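Local coordinates for protein nicotinate-nucleotide diphosphorylase (Carboxylating) (Streptococcus pyogenes GA06023, PDB 5HUO) that catalyses the conversion of quinolinate and 5-phospho-alpha-D-ribose 1-diphosphate into nicotinate mononucleotide, carbon dioxide and diphosphate, a step in NAD(+) biosynthesis, at residues A[143-147]-A[178-183]; A[152-158]-A[279-285]; A[160-166]-A[294-298]; A[242-248]-A[266-272]. All coordinates share one frame; numbering follows the deposited sequence.

Interaction 1: A[143-147]-A[178-183]; sequences ASMTA and VRVGGG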
loop_
_atom_site.group_PDB
_atom_site.type_symbol
_atom_site.label_atom_id
_atom_site.label_comp_id
_atom_site.label_asym_id
_atom_site.label_seq_id
_atom_site.Cartn_x
_atom_site.Cartn_y
_atom_site.Cartn_z
ATOM N N ALA A 143 23.997 18.648 -1.903
ATOM C CA ALA A 143 24.807 18.912 -3.135
ATOM C C ALA A 143 25.892 19.945 -2.833
ATOM O O ALA A 143 27.066 19.749 -3.140
ATOM C CB ALA A 143 23.943 19.363 -4.258
ATOM N N SER A 144 25.471 20.996 -2.152
ATOM C CA SER A 144 26.354 22.085 -1.724
ATOM C C SER A 144 27.518 21.533 -0.889
ATOM O O SER A 144 28.706 21.835 -1.105
ATOM C CB SER A 144 25.582 23.105 -0.939
ATOM O OG SER A 144 24.649 23.820 -1.753
ATOM N N MET A 145 27.161 20.727 0.090
ATOM C CA MET A 145 28.171 20.194 1.007
ATOM C C MET A 145 29.155 19.267 0.276
ATOM O O MET A 145 30.354 19.323 0.522
ATOM C CB MET A 145 27.521 19.475 2.183
ATOM C CG MET A 145 28.501 19.185 3.297
ATOM S SD MET A 145 27.602 18.303 4.561
ATOM C CE MET A 145 28.936 17.893 5.726
ATOM N N THR A 146 28.610 18.415 -0.582
ATOM C CA THR A 146 29.426 17.524 -1.420
ATOM C C THR A 146 30.412 18.336 -2.280
ATOM O O THR A 146 31.615 18.101 -2.263
ATOM C CB THR A 146 28.552 16.675 -2.332
ATOM O OG1 THR A 146 27.692 15.871 -1.530
ATOM C CG2 THR A 146 29.409 15.776 -3.213
ATOM N N ALA A 147 29.888 19.362 -2.932
ATOM C CA ALA A 147 30.701 20.300 -3.707
ATOM C C ALA A 147 31.797 20.932 -2.895
ATOM O O ALA A 147 32.929 21.049 -3.355
ATOM C CB ALA A 147 29.857 21.383 -4.324
ATOM N N VAL A 178 24.260 14.011 -3.913
ATOM C CA VAL A 178 25.694 13.821 -3.923
ATOM C C VAL A 178 26.284 13.818 -5.370
ATOM O O VAL A 178 27.329 14.388 -5.611
ATOM C CB VAL A 178 26.080 12.509 -3.222
ATOM C CG1 VAL A 178 27.567 12.182 -3.437
ATOM C CG2 VAL A 178 25.748 12.593 -1.743
ATOM N N ARG A 179 25.659 13.134 -6.313
ATOM C CA ARG A 179 26.175 13.124 -7.700
ATOM C C ARG A 179 26.117 14.516 -8.255
ATOM O O ARG A 179 27.044 14.997 -8.862
ATOM C CB ARG A 179 25.371 12.238 -8.622
ATOM C CG ARG A 179 25.536 10.788 -8.296
ATOM C CD ARG A 179 26.839 10.232 -8.878
ATOM N NE ARG A 179 26.747 9.908 -10.306
ATOM C CZ ARG A 179 27.806 9.688 -11.078
ATOM N NH1 ARG A 179 29.028 9.714 -10.592
ATOM N NH2 ARG A 179 27.651 9.463 -12.375
ATOM N N VAL A 180 25.029 15.203 -7.966
ATOM C CA VAL A 180 24.828 16.571 -8.439
ATOM C C VAL A 180 25.944 17.481 -7.948
ATOM O O VAL A 180 26.385 18.351 -8.631
ATOM C CB VAL A 180 23.420 17.083 -8.021
ATOM C CG1 VAL A 180 23.244 18.554 -8.398
ATOM C CG2 VAL A 180 22.326 16.251 -8.665
ATOM N N GLY A 181 26.385 17.275 -6.737
ATOM C CA GLY A 181 27.392 18.139 -6.123
ATOM C C GLY A 181 28.781 17.788 -6.551
ATOM O O GLY A 181 29.785 18.322 -5.988
ATOM N N GLY A 182 28.874 16.824 -7.456
ATOM C CA GLY A 182 30.188 16.335 -7.953
ATOM C C GLY A 182 30.775 15.143 -7.293
ATOM O O GLY A 182 31.943 14.798 -7.500
ATOM N N GLY A 183 29.991 14.548 -6.445
ATOM C CA GLY A 183 30.405 13.363 -5.711
ATOM C C GLY A 183 30.020 12.138 -6.496
ATOM O O GLY A 183 29.469 12.195 -7.605
#
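T146 meets V178 nearly at a right angle, and the two branches of the threonine have separate tasks. Its methyl, CG2, stands anti to the backbone N and reaches down onto the end of helix 171-180, where it lies 3.5 Å from V178 O and the same distance from G183 N. OG1, on the other branch, brushes V178 CG2 at 3.8 Å, but its polar partner lies back in its own helix 122-153, at I142 O. A threonine suits this place because it offers a methyl outward while its hydroxyl is satisfied at home. V178 turns CG1 anti to its N (chi1 170°), and both of its methyls lie near the threonine.

Next to this pair the helices come together through bare backbone: the CA atoms of A143 and G181 are 4.0 Å apart. G181 has no side chain to hold them off, and its CA points a C-H at A143 O across 3.4 Å. The small methyl of A143 fits beside V180 CG1. G182, with positive phi, reverses the chain in a Schellman motif, closed by G183 N bonding to V178 O at 2.8 Å.

No hydrogen bond crosses the contact. Two helices are thus joined by small residues, apolar surface and a C-H···O approach, so their fit depends on shape more than on polar pairing.

Interaction 2: A[152-158]-A[279-285]; sequences ALGDDRI and ISRFRGL
R283 reaches over the end of helix 122-153 and donates from NE to L153 O, 2.9 Å away at an N-H···O angle of 149°. The donor stands above the carbonyl plane, and the oxygen lies near the guanidinium edge. The arginine extends through chi2 and then bends at chi3 (-71°), which turns the guanidinium back toward the helix end; its positive charge probably suits the carbonyls that the last turn leaves pointing outward. A second bond runs in the same sense: G284 N donates to D155 OD2 at 3.0 Å, on the anti side of the carboxylate.

That carboxylate is itself fixed by its neighbour. D155 OD1 takes R157 NE in a salt bridge of 2.9 Å, nearly straight at 171° and in the guanidinium plane, and also accepts from R157 N to form an Asx turn. With its rotation set in this way, OD2 is presented to G284. Glycine suits that position, since the type II turn from F282 to L285 needs positive phi there; G154, just past the helix, also has positive phi.

Beneath the polar layer, A152 CB packs on I279 CG2 at 3.6 Å. L153 lays CB against I279 CG1 at 3.9 Å and sends CD1 toward F282 CB, 4.1 Å away, while I158 CD1 lies close to F282 O and L285 O.

The 279-285 loop is thereby held between the end of helix 122-153 and two further elements: F282 and L285 pack on I255 of helix 252-262, and I279 and F282 on V290 of strand 289-291.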
loop_
_atom_site.group_PDB
_atom_site.type_symbol
_atom_site.label_atom_id
_atom_site.label_comp_id
_atom_site.label_asym_id
_atom_site.label_seq_id
_atom_site.Cartn_x
_atom_site.Cartn_y
_atom_site.Cartn_z
ATOM N N ALA A 152 37.583 21.436 -1.100
ATOM C CA ALA A 152 38.498 21.303 0.026
ATOM C C ALA A 152 39.591 20.245 -0.185
ATOM O O ALA A 152 40.741 20.398 0.218
ATOM C CB ALA A 152 37.728 20.986 1.283
ATOM N N LEU A 153 39.226 19.183 -0.860
ATOM C CA LEU A 153 40.170 18.104 -1.189
ATOM C C LEU A 153 41.156 18.585 -2.242
ATOM O O LEU A 153 42.315 18.248 -2.204
ATOM C CB LEU A 153 39.409 16.862 -1.710
ATOM C CG LEU A 153 40.219 15.678 -2.211
ATOM C CD1 LEU A 153 41.166 15.170 -1.156
ATOM C CD2 LEU A 153 39.269 14.584 -2.655
ATOM N N GLY A 154 40.654 19.326 -3.219
ATOM C CA GLY A 154 41.466 19.830 -4.334
ATOM C C GLY A 154 42.337 18.780 -5.004
ATOM O O GLY A 154 43.512 18.982 -5.209
ATOM N N ASP A 155 41.752 17.631 -5.316
ATOM C CA ASP A 155 42.419 16.620 -6.148
ATOM C C ASP A 155 41.401 15.827 -6.994
ATOM O O ASP A 155 40.751 14.940 -6.504
ATOM C CB ASP A 155 43.299 15.719 -5.298
ATOM C CG ASP A 155 44.215 14.826 -6.144
ATOM O OD1 ASP A 155 44.061 14.777 -7.378
ATOM O OD2 ASP A 155 45.085 14.126 -5.585
ATOM N N ASP A 156 41.265 16.212 -8.260
ATOM C CA ASP A 156 40.472 15.505 -9.299
ATOM C C ASP A 156 40.695 14.023 -9.339
ATOM O O ASP A 156 39.800 13.279 -9.672
ATOM C CB ASP A 156 40.881 15.982 -10.717
ATOM C CG ASP A 156 40.455 17.393 -11.018
ATOM O OD1 ASP A 156 39.774 18.025 -10.175
ATOM O OD2 ASP A 156 40.812 17.880 -12.104
ATOM N N ARG A 157 41.933 13.615 -9.116
ATOM C CA ARG A 157 42.313 12.210 -9.206
ATOM C C ARG A 157 41.708 11.385 -8.099
ATOM O O ARG A 157 41.640 10.196 -8.203
ATOM C CB ARG A 157 43.822 12.044 -9.158
ATOM C CG ARG A 157 44.570 12.582 -10.373
ATOM C CD ARG A 157 46.053 12.764 -10.052
ATOM N NE ARG A 157 46.273 13.716 -8.954
ATOM C CZ ARG A 157 47.459 14.121 -8.512
ATOM N NH1 ARG A 157 48.572 13.624 -9.041
ATOM N NH2 ARG A 157 47.525 15.011 -7.528
ATOM N N ILE A 158 41.270 12.034 -7.036
ATOM C CA ILE A 158 40.584 11.374 -5.900
ATOM C C ILE A 158 39.115 11.776 -5.830
ATOM O O ILE A 158 38.770 12.944 -5.736
ATOM C CB ILE A 158 41.215 11.718 -4.552
ATOM C CG1 ILE A 158 42.712 11.367 -4.574
ATOM C CG2 ILE A 158 40.477 10.993 -3.437
ATOM C CD1 ILE A 158 43.490 11.796 -3.350
ATOM N N ILE A 279 39.622 16.614 5.229
ATOM C CA ILE A 279 39.663 16.025 3.875
ATOM C C ILE A 279 40.930 16.404 3.056
ATOM O O ILE A 279 41.366 15.651 2.221
ATOM C CB ILE A 279 38.377 16.302 3.076
ATOM C CG1 ILE A 279 38.356 15.447 1.821
ATOM C CG2 ILE A 279 38.285 17.756 2.686
ATOM C CD1 ILE A 279 36.985 15.232 1.262
ATOM N N SER A 280 41.497 17.582 3.294
ATOM C CA SER A 280 42.654 18.087 2.496
ATOM C C SER A 280 43.934 17.263 2.690
ATOM O O SER A 280 44.790 17.219 1.823
ATOM C CB SER A 280 42.920 19.528 2.837
ATOM O OG SER A 280 43.144 19.631 4.227
ATOM N N ARG A 281 44.003 16.535 3.794
ATOM C CA ARG A 281 45.161 15.660 4.098
ATOM C C ARG A 281 45.400 14.588 3.038
ATOM O O ARG A 281 46.501 14.080 2.901
ATOM C CB ARG A 281 45.052 14.993 5.491
ATOM C CG ARG A 281 44.156 13.780 5.577
ATOM C CD ARG A 281 44.229 13.023 6.906
ATOM N NE ARG A 281 42.863 12.571 7.286
ATOM C CZ ARG A 281 42.468 11.534 8.046
ATOM N NH1 ARG A 281 41.143 11.345 8.222
ATOM N NH2 ARG A 281 43.326 10.678 8.616
ATOM N N PHE A 282 44.360 14.210 2.315
ATOM C CA PHE A 282 44.466 13.169 1.298
ATOM C C PHE A 282 44.973 13.723 -0.016
ATOM O O PHE A 282 45.255 12.967 -0.934
ATOM C CB PHE A 282 43.138 12.435 1.100
ATOM C CG PHE A 282 42.601 11.856 2.354
ATOM C CD1 PHE A 282 43.019 10.623 2.792
ATOM C CD2 PHE A 282 41.685 12.547 3.102
ATOM C CE1 PHE A 282 42.523 10.074 3.973
ATOM C CE2 PHE A 282 41.173 12.024 4.272
ATOM C CZ PHE A 282 41.592 10.786 4.717
ATOM N N ARG A 283 45.090 15.040 -0.122
ATOM C CA ARG A 283 45.517 15.648 -1.394
ATOM C C ARG A 283 46.805 15.029 -1.931
ATOM O O ARG A 283 47.777 14.828 -1.207
ATOM C CB ARG A 283 45.702 17.137 -1.268
ATOM C CG ARG A 283 45.848 17.804 -2.619
ATOM C CD ARG A 283 45.973 19.302 -2.440
ATOM N NE ARG A 283 44.721 19.921 -2.008
ATOM C CZ ARG A 283 44.612 20.942 -1.162
ATOM N NH1 ARG A 283 45.670 21.487 -0.612
ATOM N NH2 ARG A 283 43.421 21.419 -0.869
ATOM N N GLY A 284 46.769 14.661 -3.199
ATOM C CA GLY A 284 47.941 14.106 -3.876
ATOM C C GLY A 284 48.317 12.644 -3.648
ATOM O O GLY A 284 49.253 12.172 -4.278
ATOM N N LEU A 285 47.613 11.919 -2.781
ATOM C CA LEU A 285 47.871 10.465 -2.625
ATOM C C LEU A 285 47.344 9.664 -3.807
ATOM O O LEU A 285 46.460 10.084 -4.514
ATOM C CB LEU A 285 47.289 9.876 -1.346
ATOM C CG LEU A 285 47.584 10.700 -0.100
ATOM C CD1 LEU A 285 47.020 10.071 1.162
ATOM C CD2 LEU A 285 49.091 10.942 0.038
#

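Interaction 3: A[160-166]-A[294-298]; sequences VFDTRKT and SLTHS. With SO4 (sulfate ion), chain J; SO4 (sulfate ion), chain I.
T296 OG1 is gripped from several sides: it donates to K165 O at 2.6 Å, receives a bond from water 1 and has a further hydrogen-bond partner in G293 O. The setting is the mouth of the open alpha/beta barrel of the type II phosphoribosyltransferases, where the chain leaving strand 159-161 passes helix 294-297.

Water 1 also bonds to T163 OG1 (2.7 Å), which accepts from K165 N in an ST turn. The small hydroxyls of the two threonines thus fasten the loop by a water bridge as well as through K165 O.

K165 and H297 run side by side and point the same way, with K165 CB at the edge of the imidazole, 3.8 Å from H297 CD2. Beyond CG the lysine is fully extended, bringing NZ to 2.9 Å from O3 of the chain I sulfate. H297 NE2 donates to O4 of the same ion at 2.7 Å, close to straight at 161°, while ND1 pairs with S298 OG and holds the ring's rotation. G293 N adds a backbone bond to this sulfate near the start of the helix. An anion held so is consistent with a phosphate site of the substrate.

R164 turns to another sulfate, chain J, with only a weak bond, and its NH2 pairs with D49 of the third subunit. Deeper in, V160 and L295 cross, V160 CG1 touching L295 CD1 at 3.9 Å.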
loop_
_atom_site.group_PDB
_atom_site.type_symbol
_atom_site.label_atom_id
_atom_site.label_comp_id
_atom_site.label_asym_id
_atom_site.label_seq_id
_atom_site.Cartn_x
_atom_site.Cartn_y
_atom_site.Cartn_z
ATOM N N VAL A 160 35.139 11.650 -4.374
ATOM C CA VAL A 160 34.435 11.732 -3.104
ATOM C C VAL A 160 33.139 10.907 -3.126
ATOM O O VAL A 160 32.242 11.174 -3.901
ATOM C CB VAL A 160 34.109 13.169 -2.745
ATOM C CG1 VAL A 160 33.264 13.206 -1.469
ATOM C CG2 VAL A 160 35.368 13.965 -2.573
ATOM N N PHE A 161 33.068 9.905 -2.249
ATOM C CA PHE A 161 31.961 8.912 -2.222
ATOM C C PHE A 161 31.108 9.056 -0.983
ATOM O O PHE A 161 31.556 9.531 0.058
ATOM C CB PHE A 161 32.480 7.507 -2.233
ATOM C CG PHE A 161 32.724 6.961 -3.599
ATOM C CD1 PHE A 161 33.683 7.500 -4.406
ATOM C CD2 PHE A 161 32.031 5.864 -4.057
ATOM C CE1 PHE A 161 33.943 6.978 -5.666
ATOM C CE2 PHE A 161 32.288 5.321 -5.310
ATOM C CZ PHE A 161 33.244 5.884 -6.130
ATOM N N ASP A 162 29.850 8.704 -1.134
ATOM C CA ASP A 162 28.917 8.699 -0.027
ATOM C C ASP A 162 28.865 7.327 0.627
ATOM O O ASP A 162 29.706 6.470 0.384
ATOM C CB ASP A 162 27.540 9.157 -0.487
ATOM C CG ASP A 162 26.998 8.349 -1.622
ATOM O OD1 ASP A 162 27.338 7.162 -1.764
ATOM O OD2 ASP A 162 26.224 8.921 -2.423
ATOM N N THR A 163 27.860 7.112 1.455
ATOM C CA THR A 163 27.757 5.897 2.308
ATOM C C THR A 163 26.288 5.465 2.454
ATOM O O THR A 163 25.401 5.994 1.778
ATOM C CB THR A 163 28.298 6.193 3.733
ATOM O OG1 THR A 163 27.496 7.204 4.360
ATOM C CG2 THR A 163 29.721 6.662 3.695
ATOM N N ARG A 164 26.045 4.537 3.365
ATOM C CA ARG A 164 24.689 4.126 3.700
ATOM C C ARG A 164 24.155 4.860 4.879
ATOM O O ARG A 164 23.148 4.489 5.454
ATOM C CB ARG A 164 24.627 2.637 3.958
ATOM C CG ARG A 164 24.507 1.828 2.684
ATOM C CD ARG A 164 24.853 0.353 2.905
ATOM N NE ARG A 164 24.008 -0.291 3.921
ATOM C CZ ARG A 164 24.479 -0.789 5.053
ATOM N NH1 ARG A 164 25.799 -0.717 5.370
ATOM N NH2 ARG A 164 23.672 -1.358 5.885
ATOM N N LYS A 165 24.867 5.894 5.315
ATOM C CA LYS A 165 24.443 6.668 6.503
ATOM C C LYS A 165 23.548 7.774 6.019
ATOM O O LYS A 165 23.936 8.957 5.956
ATOM C CB LYS A 165 25.641 7.192 7.225
ATOM C CG LYS A 165 26.533 6.052 7.668
ATOM C CD LYS A 165 27.598 6.545 8.591
ATOM C CE LYS A 165 28.580 5.436 8.867
ATOM N NZ LYS A 165 29.522 5.841 9.975
ATOM N N THR A 166 22.361 7.348 5.612
ATOM C CA THR A 166 21.396 8.197 4.913
ATOM C C THR A 166 20.099 8.311 5.698
ATOM O O THR A 166 19.847 7.604 6.638
ATOM C CB THR A 166 21.051 7.628 3.550
ATOM O OG1 THR A 166 20.645 6.255 3.679
ATOM C CG2 THR A 166 22.255 7.716 2.627
ATOM N N SER A 294 29.025 12.174 6.591
ATOM C CA SER A 294 28.503 13.514 6.950
ATOM C C SER A 294 27.767 14.190 5.816
ATOM O O SER A 294 26.858 14.988 6.001
ATOM C CB SER A 294 29.624 14.405 7.393
ATOM O OG SER A 294 30.294 13.805 8.460
ATOM N N LEU A 295 28.182 13.835 4.614
ATOM C CA LEU A 295 27.534 14.391 3.408
ATOM C C LEU A 295 26.041 14.153 3.405
ATOM O O LEU A 295 25.278 14.991 2.896
ATOM C CB LEU A 295 28.122 13.761 2.149
ATOM C CG LEU A 295 29.571 14.154 1.856
ATOM C CD1 LEU A 295 29.990 13.475 0.559
ATOM C CD2 LEU A 295 29.703 15.656 1.736
ATOM N N THR A 296 25.627 13.032 3.976
ATOM C CA THR A 296 24.206 12.660 4.002
ATOM C C THR A 296 23.588 12.690 5.385
ATOM O O THR A 296 22.432 13.060 5.515
ATOM C CB THR A 296 23.973 11.283 3.361
ATOM O OG1 THR A 296 24.883 10.331 3.938
ATOM C CG2 THR A 296 24.224 11.358 1.901
ATOM N N HIS A 297 24.342 12.367 6.420
ATOM C CA HIS A 297 23.711 12.344 7.793
ATOM C C HIS A 297 23.699 13.683 8.536
ATOM O O HIS A 297 22.990 13.827 9.516
ATOM C CB HIS A 297 24.221 11.184 8.689
ATOM C CG HIS A 297 25.646 11.280 9.131
ATOM N ND1 HIS A 297 26.174 12.396 9.755
ATOM C CD2 HIS A 297 26.648 10.362 9.105
ATOM C CE1 HIS A 297 27.440 12.174 10.077
ATOM N NE2 HIS A 297 27.759 10.955 9.681
ATOM N N SER A 298 24.498 14.648 8.074
ATOM C CA SER A 298 24.763 15.918 8.796
ATOM C C SER A 298 24.875 17.131 7.848
ATOM O O SER A 298 25.595 18.083 8.125
ATOM C CB SER A 298 26.041 15.817 9.634
ATOM O OG SER A 298 25.863 14.935 10.726
HETATM S S SO4 J . 28.791 1.464 3.485
HETATM O O1 SO4 J . 30.103 2.161 3.555
HETATM O O2 SO4 J . 28.069 1.887 2.262
HETATM O O3 SO4 J . 28.871 -0.007 3.429
HETATM O O4 SO4 J . 28.090 1.819 4.721
HETATM S S SO4 I . 31.435 9.084 8.924
HETATM O O1 SO4 I . 32.566 9.967 9.238
HETATM O O2 SO4 I . 31.449 8.834 7.484
HETATM O O3 SO4 I . 31.684 7.779 9.509
HETATM O O4 SO4 I . 30.133 9.606 9.399
HETATM O O HOH W 1 27.231 9.553 3.142
#

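Interaction 4: A[242-248]-A[266-272]; sequences VDIIMLD and SRIECSG. With SO4 (sulfate ion), chain H; SO4 (sulfate ion), chain G.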
loop_
_atom_site.group_PDB
_atom_site.type_symbol
_atom_site.label_atom_id
_atom_site.label_comp_id
_atom_site.label_asym_id
_atom_site.label_seq_id
_atom_site.Cartn_x
_atom_site.Cartn_y
_atom_site.Cartn_z
ATOM N N VAL A 242 40.978 -8.865 -4.045
ATOM C CA VAL A 242 39.722 -8.090 -3.823
ATOM C C VAL A 242 39.670 -6.890 -4.723
ATOM O O VAL A 242 40.695 -6.483 -5.291
ATOM C CB VAL A 242 39.489 -7.574 -2.406
ATOM C CG1 VAL A 242 39.230 -8.744 -1.511
ATOM C CG2 VAL A 242 40.635 -6.697 -1.943
ATOM N N ASP A 243 38.458 -6.357 -4.861
ATOM C CA ASP A 243 38.210 -5.258 -5.784
ATOM C C ASP A 243 38.582 -3.932 -5.178
ATOM O O ASP A 243 39.138 -3.054 -5.847
ATOM C CB ASP A 243 36.773 -5.296 -6.202
ATOM C CG ASP A 243 36.437 -6.570 -6.940
ATOM O OD1 ASP A 243 37.107 -6.855 -7.972
ATOM O OD2 ASP A 243 35.481 -7.267 -6.543
ATOM N N ILE A 244 38.280 -3.804 -3.900
ATOM C CA ILE A 244 38.473 -2.551 -3.179
ATOM C C ILE A 244 38.916 -2.794 -1.759
ATOM O O ILE A 244 38.361 -3.626 -1.066
ATOM C CB ILE A 244 37.186 -1.735 -3.083
ATOM C CG1 ILE A 244 36.592 -1.553 -4.474
ATOM C CG2 ILE A 244 37.484 -0.383 -2.403
ATOM C CD1 ILE A 244 35.261 -0.822 -4.506
ATOM N N ILE A 245 39.943 -2.065 -1.356
ATOM C CA ILE A 245 40.448 -2.118 0.025
ATOM C C ILE A 245 40.168 -0.800 0.702
ATOM O O ILE A 245 40.483 0.255 0.139
ATOM C CB ILE A 245 41.949 -2.403 0.077
ATOM C CG1 ILE A 245 42.226 -3.774 -0.529
ATOM C CG2 ILE A 245 42.451 -2.342 1.518
ATOM C CD1 ILE A 245 43.693 -4.135 -0.610
ATOM N N MET A 246 39.503 -0.864 1.849
ATOM C CA MET A 246 39.186 0.341 2.633
ATOM C C MET A 246 40.184 0.505 3.747
ATOM O O MET A 246 40.289 -0.349 4.592
ATOM C CB MET A 246 37.817 0.281 3.272
ATOM C CG MET A 246 37.525 1.532 4.097
ATOM S SD MET A 246 36.050 1.469 5.140
ATOM C CE MET A 246 34.758 1.829 3.973
ATOM N N LEU A 247 40.924 1.603 3.720
ATOM C CA LEU A 247 41.911 1.934 4.781
ATOM C C LEU A 247 41.198 2.756 5.814
ATOM O O LEU A 247 40.842 3.888 5.594
ATOM C CB LEU A 247 43.134 2.686 4.241
ATOM C CG LEU A 247 43.851 2.032 3.047
ATOM C CD1 LEU A 247 44.988 2.888 2.510
ATOM C CD2 LEU A 247 44.365 0.644 3.394
ATOM N N ASP A 248 40.969 2.140 6.944
ATOM C CA ASP A 248 40.093 2.713 7.971
ATOM C C ASP A 248 40.872 3.559 8.989
ATOM O O ASP A 248 41.733 3.047 9.693
ATOM C CB ASP A 248 39.334 1.590 8.681
ATOM C CG ASP A 248 38.182 2.093 9.528
ATOM O OD1 ASP A 248 37.947 3.327 9.645
ATOM O OD2 ASP A 248 37.505 1.197 10.076
ATOM N N SER A 266 44.458 -3.703 -6.046
ATOM C CA SER A 266 43.083 -3.320 -5.733
ATOM C C SER A 266 42.896 -1.819 -5.770
ATOM O O SER A 266 43.852 -1.056 -5.712
ATOM C CB SER A 266 42.696 -3.809 -4.338
ATOM O OG SER A 266 43.067 -5.148 -4.221
ATOM N N ARG A 267 41.631 -1.418 -5.808
ATOM C CA ARG A 267 41.248 -0.005 -5.640
ATOM C C ARG A 267 41.314 0.358 -4.173
ATOM O O ARG A 267 41.137 -0.495 -3.314
ATOM C CB ARG A 267 39.836 0.259 -6.090
ATOM C CG ARG A 267 39.580 0.030 -7.539
ATOM C CD ARG A 267 40.198 1.167 -8.307
ATOM N NE ARG A 267 39.990 0.984 -9.717
ATOM C CZ ARG A 267 40.605 1.657 -10.681
ATOM N NH1 ARG A 267 41.478 2.589 -10.410
ATOM N NH2 ARG A 267 40.314 1.400 -11.957
ATOM N N ILE A 268 41.650 1.607 -3.902
ATOM C CA ILE A 268 41.908 2.015 -2.525
ATOM C C ILE A 268 40.978 3.121 -2.146
ATOM O O ILE A 268 40.903 4.151 -2.831
ATOM C CB ILE A 268 43.359 2.442 -2.263
ATOM C CG1 ILE A 268 44.351 1.362 -2.731
ATOM C CG2 ILE A 268 43.577 2.734 -0.776
ATOM C CD1 ILE A 268 45.807 1.858 -2.823
ATOM N N GLU A 269 40.273 2.875 -1.050
ATOM C CA GLU A 269 39.358 3.847 -0.438
ATOM C C GLU A 269 39.897 4.223 0.938
ATOM O O GLU A 269 40.331 3.336 1.669
ATOM C CB GLU A 269 37.941 3.272 -0.299
ATOM C CG GLU A 269 37.009 3.987 0.713
ATOM C CD GLU A 269 35.562 3.410 0.767
ATOM O OE1 GLU A 269 34.641 4.038 1.358
ATOM O OE2 GLU A 269 35.328 2.308 0.192
ATOM N N CYS A 270 39.899 5.510 1.267
ATOM C CA CYS A 270 40.134 5.923 2.621
ATOM C C CYS A 270 38.818 6.344 3.221
ATOM O O CYS A 270 38.021 7.017 2.606
ATOM C CB CYS A 270 41.137 7.050 2.722
ATOM S SG CYS A 270 42.849 6.501 2.482
ATOM N N SER A 271 38.613 5.991 4.481
ATOM C CA SER A 271 37.365 6.342 5.187
ATOM C C SER A 271 37.562 6.495 6.682
ATOM O O SER A 271 38.596 6.118 7.228
ATOM C CB SER A 271 36.345 5.286 4.944
ATOM O OG SER A 271 35.141 5.596 5.616
ATOM N N GLY A 272 36.604 7.174 7.282
ATOM C CA GLY A 272 36.612 7.481 8.718
ATOM C C GLY A 272 37.313 8.784 9.126
ATOM O O GLY A 272 38.465 9.045 8.710
HETATM S S SO4 H . 37.944 -1.082 -11.802
HETATM O O1 SO4 H . 37.303 0.258 -11.755
HETATM O O2 SO4 H . 38.630 -1.366 -13.107
HETATM O O3 SO4 H . 36.910 -2.092 -11.445
HETATM O O4 SO4 H . 38.989 -1.133 -10.769
HETATM S S SO4 G . 41.670 3.450 -14.794
HETATM O O1 SO4 G . 42.277 4.770 -15.064
HETATM O O2 SO4 G . 41.846 2.544 -15.959
HETATM O O3 SO4 G . 42.324 2.886 -13.586
HETATM O O4 SO4 G . 40.220 3.629 -14.559
#
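Strands 244-248 and 267-271 run parallel, their axes 4.6 Å apart and inclined by 27°, and five backbone bonds alternate between them from R267 N to D243 O through to S271 N with L247 O. The central ones are nearly straight, E269 N to I245 O at 2.9 Å and 177°.

Side chains alternate between the two faces. On one, L247 CD1 lies 3.6 Å from I268 CG2 and farther from C270 SG; with I245, these aliphatic and sulfur groups turn toward helix 252-262, which carries the chain from one strand to the other. This is a beta-alpha-beta crossover of the parallel barrel sheet, and branched apolar residues suit the buried layer between strand and helix.

On the other face M246 lies alongside E269, both pointing the same way. Bent at chi3 (-81°), the methionine sends CE to 3.4 Å from E269 OE1, while SD rests on S271 CB at 3.8 Å. The buried carboxylate is satisfied beyond the pair: OE1 bonds to S291 OG and OE2 to H186 NE2.

At the opening end, S266 OG donates to V242 O at 2.9 Å, tying the loop before the strand. R267 leads away from the sheet after bending at chi2, and two sulfates meet the edge of its guanidinium. NE donates to O4 of the chain H sulfate at 2.6 Å, and NH2 to O3 of the chain G sulfate at 3.0 Å. R267 NH1 also forms a salt bridge with D288.

Interactions 1 and 3 touch directly: T146 CA lies 3.7 Å from L295 CD2, and V178 CG1 touches D162 OD2, so the helix pair backs the sulfate-binding loop. Interaction 2 continues from the same helix 122-153, and its L153 CD2 reaches V160 CG2 of interaction 3 at 4.0 Å. It also meets interaction 4, where F282 CE1 packs on C270 CB at 3.6 Å. Interactions 1 and 4 stay about 21 Å apart between centres. Interactions 3 and 4 do not touch, yet they face a common anion: M246 CE is 4.7 Å from O1 of the chain J sulfate that R164 approaches, consistent with both lining the substrate pocket.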